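Local coordinates for protein Methylcobalamin\: coenzyme M methyltransferase (Methanosarcina mazei, PDB 4AY7) that catalyses transfer of a methyl group from a methylated corrinoid to coenzyme M, as a zinc-dependent enzyme of methanogenesis, at residues Val120-Leu125 / Glu190-Tyr195; Asn69-Leu75 / Val336-Val340. All coordinates share one frame; numbering follows the deposited sequence.

Both contacts set a connecting or helix-terminal segment against an outer helix of one TIM-barrel domain, and both are partly buried, their centres about 19 and 18 Å from that of the chain. They share no element: their centres are about 33 Å apart, on opposite sides of the chain's centre, and contact 1 is nested inside the loop that contact 2 closes. Contact 1 joins the loop ahead of helix 130-144 to helix 178-202 by aliphatic packing, from buried Leu124 and Ala191 out to exposed Glu190. Contact 2 sets the chain beyond helix 59-71 against helix 333-346, from buried Ser73, Leu75 and Val336 to exposed Lys337, with backbone carbonyls also touched. Neither has a hydrogen bond across it.

Contact 1 of 2, residues Val120-Leu125 / Glu190-Tyr195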
ATOM      1  N   VAL A 120      -7.393  18.642 -11.102  1.00 28.09           N
ATOM      2  CA  VAL A 120      -6.907  18.575  -9.767  1.00 27.87           C
ATOM      3  C   VAL A 120      -7.104  19.941  -9.129  1.00 28.49           C
ATOM      4  O   VAL A 120      -6.507  20.890  -9.584  1.00 30.05           O
ATOM      5  CB  VAL A 120      -5.445  18.228  -9.764  1.00 27.00           C
ATOM      6  CG1 VAL A 120      -4.951  18.107  -8.333  1.00 26.70           C
ATOM      7  CG2 VAL A 120      -5.243  16.924 -10.521  1.00 27.25           C
ATOM      8  N   PRO A 121      -7.854  20.017  -8.047  1.00 29.05           N
ATOM      9  CA  PRO A 121      -8.052  21.293  -7.366  1.00 29.97           C
ATOM     10  C   PRO A 121      -6.765  21.935  -6.832  1.00 30.40           C
ATOM     11  O   PRO A 121      -5.854  21.234  -6.428  1.00 28.88           O
ATOM     12  CB  PRO A 121      -9.091  20.966  -6.260  1.00 31.08           C
ATOM     13  CG  PRO A 121      -9.199  19.461  -6.194  1.00 30.02           C
ATOM     14  CD  PRO A 121      -8.270  18.870  -7.218  1.00 28.67           C
ATOM     15  N   ALA A 122      -6.658  23.267  -6.947  1.00 29.20           N
ATOM     16  CA  ALA A 122      -5.437  23.950  -6.636  1.00 30.24           C
ATOM     17  C   ALA A 122      -5.112  23.763  -5.182  1.00 31.00           C
ATOM     18  O   ALA A 122      -3.928  23.772  -4.789  1.00 34.86           O
ATOM     19  CB  ALA A 122      -5.509  25.432  -6.972  1.00 31.97           C
ATOM     20  N   ASP A 123      -6.125  23.503  -4.372  1.00 30.10           N
ATOM     21  CA  ASP A 123      -5.897  23.357  -2.968  1.00 31.02           C
ATOM     22  C   ASP A 123      -6.101  21.927  -2.459  1.00 28.04           C
ATOM     23  O   ASP A 123      -6.502  21.729  -1.293  1.00 26.94           O
ATOM     24  CB  ASP A 123      -6.809  24.306  -2.208  1.00 32.69           C
ATOM     25  CG  ASP A 123      -8.285  23.962  -2.403  1.00 36.59           C
ATOM     26  OD1 ASP A 123      -8.647  23.226  -3.373  1.00 37.06           O
ATOM     27  OD2 ASP A 123      -9.106  24.421  -1.598  1.00 41.44           O
ATOM     28  N   LEU A 124      -5.849  20.967  -3.352  1.00 26.25           N
ATOM     29  CA  LEU A 124      -5.984  19.533  -3.056  1.00 24.60           C
ATOM     30  C   LEU A 124      -5.509  19.196  -1.637  1.00 24.16           C
ATOM     31  O   LEU A 124      -6.192  18.532  -0.880  1.00 23.08           O
ATOM     32  CB  LEU A 124      -5.130  18.729  -4.024  1.00 24.84           C
ATOM     33  CG  LEU A 124      -5.276  17.209  -3.867  1.00 23.17           C
ATOM     34  CD1 LEU A 124      -6.695  16.781  -4.113  1.00 22.95           C
ATOM     35  CD2 LEU A 124      -4.303  16.530  -4.822  1.00 23.08           C
ATOM     36  N   LEU A 125      -4.336  19.696  -1.265  1.00 24.49           N
ATOM     37  CA  LEU A 125      -3.725  19.258   0.008  1.00 24.43           C
ATOM     38  C   LEU A 125      -4.432  19.726   1.288  1.00 25.32           C
ATOM     39  O   LEU A 125      -4.191  19.223   2.386  1.00 25.64           O
ATOM     40  CB  LEU A 125      -2.238  19.620  -0.001  1.00 24.69           C
ATOM     41  CG  LEU A 125      -1.314  18.884  -1.016  1.00 23.65           C
ATOM     42  CD1 LEU A 125       0.118  19.368  -0.794  1.00 23.50           C
ATOM     43  CD2 LEU A 125      -1.338  17.306  -1.028  1.00 22.27           C
ATOM     44  N   GLU A 190      -1.772  12.857 -11.762  1.00 21.99           N
ATOM     45  CA  GLU A 190      -1.312  14.129 -11.317  1.00 23.68           C
ATOM     46  C   GLU A 190      -1.627  14.299  -9.818  1.00 21.62           C
ATOM     47  O   GLU A 190      -0.809  14.761  -9.049  1.00 20.16           O
ATOM     48  CB  GLU A 190      -2.001  15.215 -12.151  1.00 28.26           C
ATOM     49  CG  GLU A 190      -1.725  16.651 -11.768  1.00 32.05           C
ATOM     50  CD  GLU A 190      -2.476  17.651 -12.695  1.00 39.49           C
ATOM     51  OE1 GLU A 190      -2.531  17.401 -13.949  1.00 44.45           O
ATOM     52  OE2 GLU A 190      -3.012  18.694 -12.175  1.00 43.37           O
ATOM     53  N   ALA A 191      -2.866  14.030  -9.461  1.00 20.69           N
ATOM     54  CA  ALA A 191      -3.313  14.175  -8.059  1.00 19.82           C
ATOM     55  C   ALA A 191      -2.484  13.228  -7.196  1.00 19.02           C
ATOM     56  O   ALA A 191      -2.084  13.566  -6.085  1.00 18.93           O
ATOM     57  CB  ALA A 191      -4.840  13.862  -7.896  1.00 18.70           C
ATOM     58  N   SER A 192      -2.263  12.027  -7.683  1.00 18.89           N
ATOM     59  CA  SER A 192      -1.515  10.987  -6.913  1.00 18.39           C
ATOM     60  C   SER A 192      -0.103  11.452  -6.581  1.00 18.33           C
ATOM     61  O   SER A 192       0.364  11.308  -5.460  1.00 17.57           O
ATOM     62  CB  SER A 192      -1.506   9.649  -7.704  1.00 19.08           C
ATOM     63  OG  SER A 192      -2.820   9.058  -7.594  1.00 19.73           O
ATOM     64  N   ILE A 193       0.556  12.064  -7.550  1.00 18.68           N
ATOM     65  CA  ILE A 193       1.949  12.470  -7.371  1.00 18.86           C
ATOM     66  C   ILE A 193       1.988  13.608  -6.347  1.00 19.03           C
ATOM     67  O   ILE A 193       2.852  13.635  -5.424  1.00 19.57           O
ATOM     68  CB  ILE A 193       2.518  12.935  -8.722  1.00 19.37           C
ATOM     69  CG1 ILE A 193       2.694  11.730  -9.591  1.00 19.64           C
ATOM     70  CG2 ILE A 193       3.757  13.768  -8.518  1.00 19.54           C
ATOM     71  CD1 ILE A 193       2.941  12.085 -11.027  1.00 20.44           C
ATOM     72  N   ILE A 194       1.048  14.533  -6.481  1.00 18.99           N
ATOM     73  CA  ILE A 194       0.967  15.677  -5.551  1.00 19.06           C
ATOM     74  C   ILE A 194       0.831  15.185  -4.093  1.00 18.65           C
ATOM     75  O   ILE A 194       1.500  15.682  -3.188  1.00 18.86           O
ATOM     76  CB  ILE A 194      -0.166  16.645  -5.892  1.00 19.47           C
ATOM     77  CG1 ILE A 194       0.131  17.400  -7.218  1.00 19.96           C
ATOM     78  CG2 ILE A 194      -0.415  17.632  -4.717  1.00 19.96           C
ATOM     79  CD1 ILE A 194      -1.052  18.057  -7.920  1.00 20.21           C
ATOM     80  N   TYR A 195      -0.096  14.281  -3.866  1.00 17.84           N
ATOM     81  CA  TYR A 195      -0.356  13.759  -2.488  1.00 17.81           C
ATOM     82  C   TYR A 195       0.825  12.951  -1.987  1.00 17.78           C
ATOM     83  O   TYR A 195       1.299  13.137  -0.861  1.00 18.81           O
ATOM     84  CB  TYR A 195      -1.593  12.889  -2.522  1.00 17.43           C
ATOM     85  CG  TYR A 195      -1.966  12.209  -1.200  1.00 17.45           C
ATOM     86  CD1 TYR A 195      -1.801  12.852   0.021  1.00 17.71           C
ATOM     87  CD2 TYR A 195      -2.494  10.935  -1.192  1.00 17.31           C
ATOM     88  CE1 TYR A 195      -2.148  12.240   1.227  1.00 17.99           C
ATOM     89  CE2 TYR A 195      -2.920  10.309   0.002  1.00 17.68           C
ATOM     90  CZ  TYR A 195      -2.718  10.972   1.216  1.00 18.00           C
ATOM     91  OH  TYR A 195      -3.048  10.380   2.399  1.00 18.34           O
TER
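Val120 and Leu124 both bring a methyl to the small side chain of Ala191: Val120 CG2 lies 4.1 Å from Ala191 CB, and Leu124 CD2 lies at the same separation from Ala191 CB. The two branches of Val120 divide the helix surface between them. CG2 rests against the aliphatic part of Glu190, 3.7 Å from Glu190 CG, and it is also 3.3 Å from Glu190 OE2, a van der Waals approach to the carboxylate and not a bond. Glu190 leaves its helix with CG opposite the backbone N (chi1 176°) and stays extended through CD, which carries the acid group past the valine. The other branch, CG1, meets Ile194 CD1 tip to tip at 3.9 Å. On the other branch of the same isoleucine, CG2 receives two leucines: Leu125 CD2 is 3.8 Å from Ile194 CG2, while Leu124 CD2 stands 4.0 Å from Ile194 CG2. The same Leu125 methyl also lies beside the backbone CA of Tyr195.

This joins two parts of a TIM barrel: residues 190-195 belong to helix 178-202, the last of three helices between the parallel strands 150-155 and 206-210, and residues 120-125 belong to the loop leading to helix 130-144. A type I beta turn from Pro121 to Leu124, closed by Leu124 N donating to Pro121 O at 3.1 Å, reverses the loop so that Val120 and Leu124 can address the same helix.

The next layer is largely apolar. Met91 touches both Leu124 and Ala191, and Ile130 of helix 130-144 touches Leu124, Leu125 and Tyr195. On the turn, Asp123 makes a salt bridge through OD1 to Arg127, tying it to the chain just ahead of helix 130-144.

Contact 2 of 2, residues Asn69-Leu75 / Val336-Val340; sequences NHELSGL and VKALV
Val336 has CG1 trans to its backbone N (chi1 180°), which sets this methyl between Ser73 CB and Leu75 CG: CG1 lies 3.7 Å from Ser73 CB and 3.8 Å from Leu75 CG, the leucine and valine side chains crossing at about a right angle. One helical turn on, Val340 adopts the same rotamer but uses its other branch. Its CG2, beside the backbone N, sits 3.6 Å from Ser73 O and 3.6 Å from Gly74 O, and also touches Leu75 CD2. Between the two valines, Lys337 has CG 3.5 Å from Ser73 O and CD 3.6 Å from Leu72 O, and a bend at chi3 (79°) turns CE back beside Leu72 O. These are van der Waals contacts; no hydrogen bond crosses the interface.

Internal bonds shape the chain that receives them. Leu75 N donates to Ser73 OG at 3.2 Å and almost straight (173°), an ST turn. His70 ND1 binds Leu75 O with the oxygen close to the plane of the imidazole. Gly74 has positive phi, marking where the chain departs from helical geometry. Outside the pair, Leu333 touches Leu72 and Ser73, and Asn69 ND2 bonds to Thr39 O, the Asn69 side chain being about 7 Å from that of Gln38, a coenzyme M-binding residue; the coenzyme is not bound in this model.

Helix 59-71 precedes the first strand of the parallel sheet, 78-80, and helix 333-346 follows the last, 320-323; their meeting joins the two ends of the series, as expected of a closed TIM barrel in the uroporphyrinogen decarboxylase family.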
ATOM      1  N   ASN A  69       0.956  -0.929  16.265  1.00 31.48           N
ATOM      2  CA  ASN A  69       1.358  -2.094  15.479  1.00 34.92           C
ATOM      3  C   ASN A  69       2.801  -1.944  14.970  1.00 36.25           C
ATOM      4  O   ASN A  69       3.159  -2.450  13.855  1.00 35.84           O
ATOM      5  CB  ASN A  69       0.399  -2.394  14.283  1.00 35.52           C
ATOM      6  CG  ASN A  69       0.522  -3.851  13.795  1.00 38.45           C
ATOM      7  OD1 ASN A  69       1.429  -4.568  14.252  1.00 41.28           O
ATOM      8  ND2 ASN A  69      -0.385  -4.310  12.917  1.00 37.18           N
ATOM      9  N   HIS A  70       3.571  -1.177  15.748  1.00 34.14           N
ATOM     10  CA  HIS A  70       5.003  -1.089  15.636  1.00 32.00           C
ATOM     11  C   HIS A  70       5.572  -1.451  16.983  1.00 31.02           C
ATOM     12  O   HIS A  70       6.418  -2.335  17.112  1.00 29.25           O
ATOM     13  CB  HIS A  70       5.428   0.324  15.208  1.00 31.37           C
ATOM     14  CG  HIS A  70       6.873   0.588  15.406  1.00 32.26           C
ATOM     15  ND1 HIS A  70       7.827  -0.166  14.813  1.00 35.48           N
ATOM     16  CD2 HIS A  70       7.531   1.519  16.190  1.00 32.71           C
ATOM     17  CE1 HIS A  70       9.049   0.264  15.202  1.00 35.93           C
ATOM     18  NE2 HIS A  70       8.870   1.303  16.042  1.00 33.96           N
ATOM     19  N   GLU A  71       5.113  -0.753  17.994  1.00 30.99           N
ATOM     20  CA  GLU A  71       5.649  -0.919  19.330  1.00 33.84           C
ATOM     21  C   GLU A  71       5.234  -2.258  20.011  1.00 31.84           C
ATOM     22  O   GLU A  71       6.047  -2.860  20.671  1.00 32.73           O
ATOM     23  CB  GLU A  71       5.399   0.363  20.159  1.00 38.63           C
ATOM     24  CG  GLU A  71       6.269   1.508  19.581  1.00 45.09           C
ATOM     25  CD  GLU A  71       6.204   2.859  20.316  1.00 54.41           C
ATOM     26  OE1 GLU A  71       5.577   2.939  21.400  1.00 61.37           O
ATOM     27  OE2 GLU A  71       6.803   3.851  19.798  1.00 61.21           O
ATOM     28  N   LEU A  72       4.023  -2.749  19.768  1.00 29.02           N
ATOM     29  CA  LEU A  72       3.582  -4.021  20.305  1.00 28.99           C
ATOM     30  C   LEU A  72       3.862  -5.239  19.391  1.00 28.45           C
ATOM     31  O   LEU A  72       3.962  -6.392  19.879  1.00 28.53           O
ATOM     32  CB  LEU A  72       2.094  -3.941  20.688  1.00 29.07           C
ATOM     33  CG  LEU A  72       1.841  -3.058  21.901  1.00 29.33           C
ATOM     34  CD1 LEU A  72       0.370  -2.737  22.058  1.00 29.79           C
ATOM     35  CD2 LEU A  72       2.387  -3.753  23.150  1.00 30.86           C
ATOM     36  N   SER A  73       3.987  -5.036  18.068  1.00 26.94           N
ATOM     37  CA  SER A  73       4.109  -6.179  17.169  1.00 25.90           C
ATOM     38  C   SER A  73       5.553  -6.504  16.769  1.00 25.61           C
ATOM     39  O   SER A  73       5.840  -7.638  16.423  1.00 27.06           O
ATOM     40  CB  SER A  73       3.331  -5.965  15.890  1.00 25.23           C
ATOM     41  OG  SER A  73       3.895  -4.839  15.188  1.00 26.04           O
ATOM     42  N   GLY A  74       6.405  -5.488  16.761  1.00 24.56           N
ATOM     43  CA  GLY A  74       7.739  -5.561  16.345  1.00 23.89           C
ATOM     44  C   GLY A  74       7.926  -5.406  14.828  1.00 23.46           C
ATOM     45  O   GLY A  74       9.065  -5.567  14.348  1.00 23.25           O
ATOM     46  N   LEU A  75       6.880  -5.056  14.081  1.00 22.56           N
ATOM     47  CA  LEU A  75       7.038  -4.709  12.647  1.00 22.56           C
ATOM     48  C   LEU A  75       7.971  -3.521  12.598  1.00 22.47           C
ATOM     49  O   LEU A  75       7.899  -2.611  13.453  1.00 23.53           O
ATOM     50  CB  LEU A  75       5.745  -4.430  11.960  1.00 22.79           C
ATOM     51  CG  LEU A  75       4.749  -5.593  11.876  1.00 22.19           C
ATOM     52  CD1 LEU A  75       3.498  -5.049  11.234  1.00 22.18           C
ATOM     53  CD2 LEU A  75       5.373  -6.789  11.125  1.00 23.08           C
ATOM     54  N   VAL A 336       0.633 -11.460  14.160  1.00 22.84           N
ATOM     55  CA  VAL A 336       1.578 -10.467  13.537  1.00 22.41           C
ATOM     56  C   VAL A 336       3.005 -10.643  14.085  1.00 22.93           C
ATOM     57  O   VAL A 336       4.028 -10.649  13.331  1.00 22.33           O
ATOM     58  CB  VAL A 336       1.131  -9.009  13.800  1.00 22.26           C
ATOM     59  CG1 VAL A 336       2.160  -8.065  13.132  1.00 22.38           C
ATOM     60  CG2 VAL A 336      -0.302  -8.752  13.307  1.00 22.36           C
ATOM     61  N   LYS A 337       3.098 -10.873  15.390  1.00 23.90           N
ATOM     62  CA  LYS A 337       4.366 -11.093  16.038  1.00 25.42           C
ATOM     63  C   LYS A 337       5.099 -12.370  15.551  1.00 25.18           C
ATOM     64  O   LYS A 337       6.316 -12.467  15.621  1.00 23.91           O
ATOM     65  CB  LYS A 337       4.190 -11.203  17.559  1.00 27.37           C
ATOM     66  CG  LYS A 337       3.821  -9.891  18.208  1.00 28.40           C
ATOM     67  CD  LYS A 337       3.716  -9.977  19.701  1.00 31.02           C
ATOM     68  CE  LYS A 337       5.107  -9.943  20.288  1.00 32.76           C
ATOM     69  NZ  LYS A 337       4.843  -9.964  21.750  1.00 38.15           N
ATOM     70  N   ALA A 338       4.314 -13.339  15.083  1.00 25.26           N
ATOM     71  CA  ALA A 338       4.841 -14.579  14.538  1.00 25.15           C
ATOM     72  C   ALA A 338       5.612 -14.279  13.278  1.00 25.18           C
ATOM     73  O   ALA A 338       6.561 -14.968  12.995  1.00 25.84           O
ATOM     74  CB  ALA A 338       3.747 -15.604  14.281  1.00 24.86           C
ATOM     75  N   LEU A 339       5.254 -13.263  12.497  1.00 24.04           N
ATOM     76  CA  LEU A 339       6.123 -12.870  11.365  1.00 25.06           C
ATOM     77  C   LEU A 339       7.535 -12.467  11.710  1.00 23.90           C
ATOM     78  O   LEU A 339       8.523 -12.856  11.067  1.00 24.71           O
ATOM     79  CB  LEU A 339       5.535 -11.662  10.597  1.00 24.73           C
ATOM     80  CG  LEU A 339       4.501 -11.893   9.523  1.00 25.88           C
ATOM     81  CD1 LEU A 339       4.114 -10.545   8.839  1.00 25.64           C
ATOM     82  CD2 LEU A 339       4.974 -12.976   8.561  1.00 24.27           C
ATOM     83  N   VAL A 340       7.630 -11.619  12.693  1.00 23.69           N
ATOM     84  CA  VAL A 340       8.846 -11.074  13.183  1.00 25.04           C
ATOM     85  C   VAL A 340       9.668 -12.191  13.781  1.00 27.18           C
ATOM     86  O   VAL A 340      10.887 -12.317  13.475  1.00 27.25           O
ATOM     87  CB  VAL A 340       8.593  -9.987  14.256  1.00 26.62           C
ATOM     88  CG1 VAL A 340       9.942  -9.525  14.802  1.00 28.30           C
ATOM     89  CG2 VAL A 340       7.734  -8.859  13.655  1.00 26.31           C
TER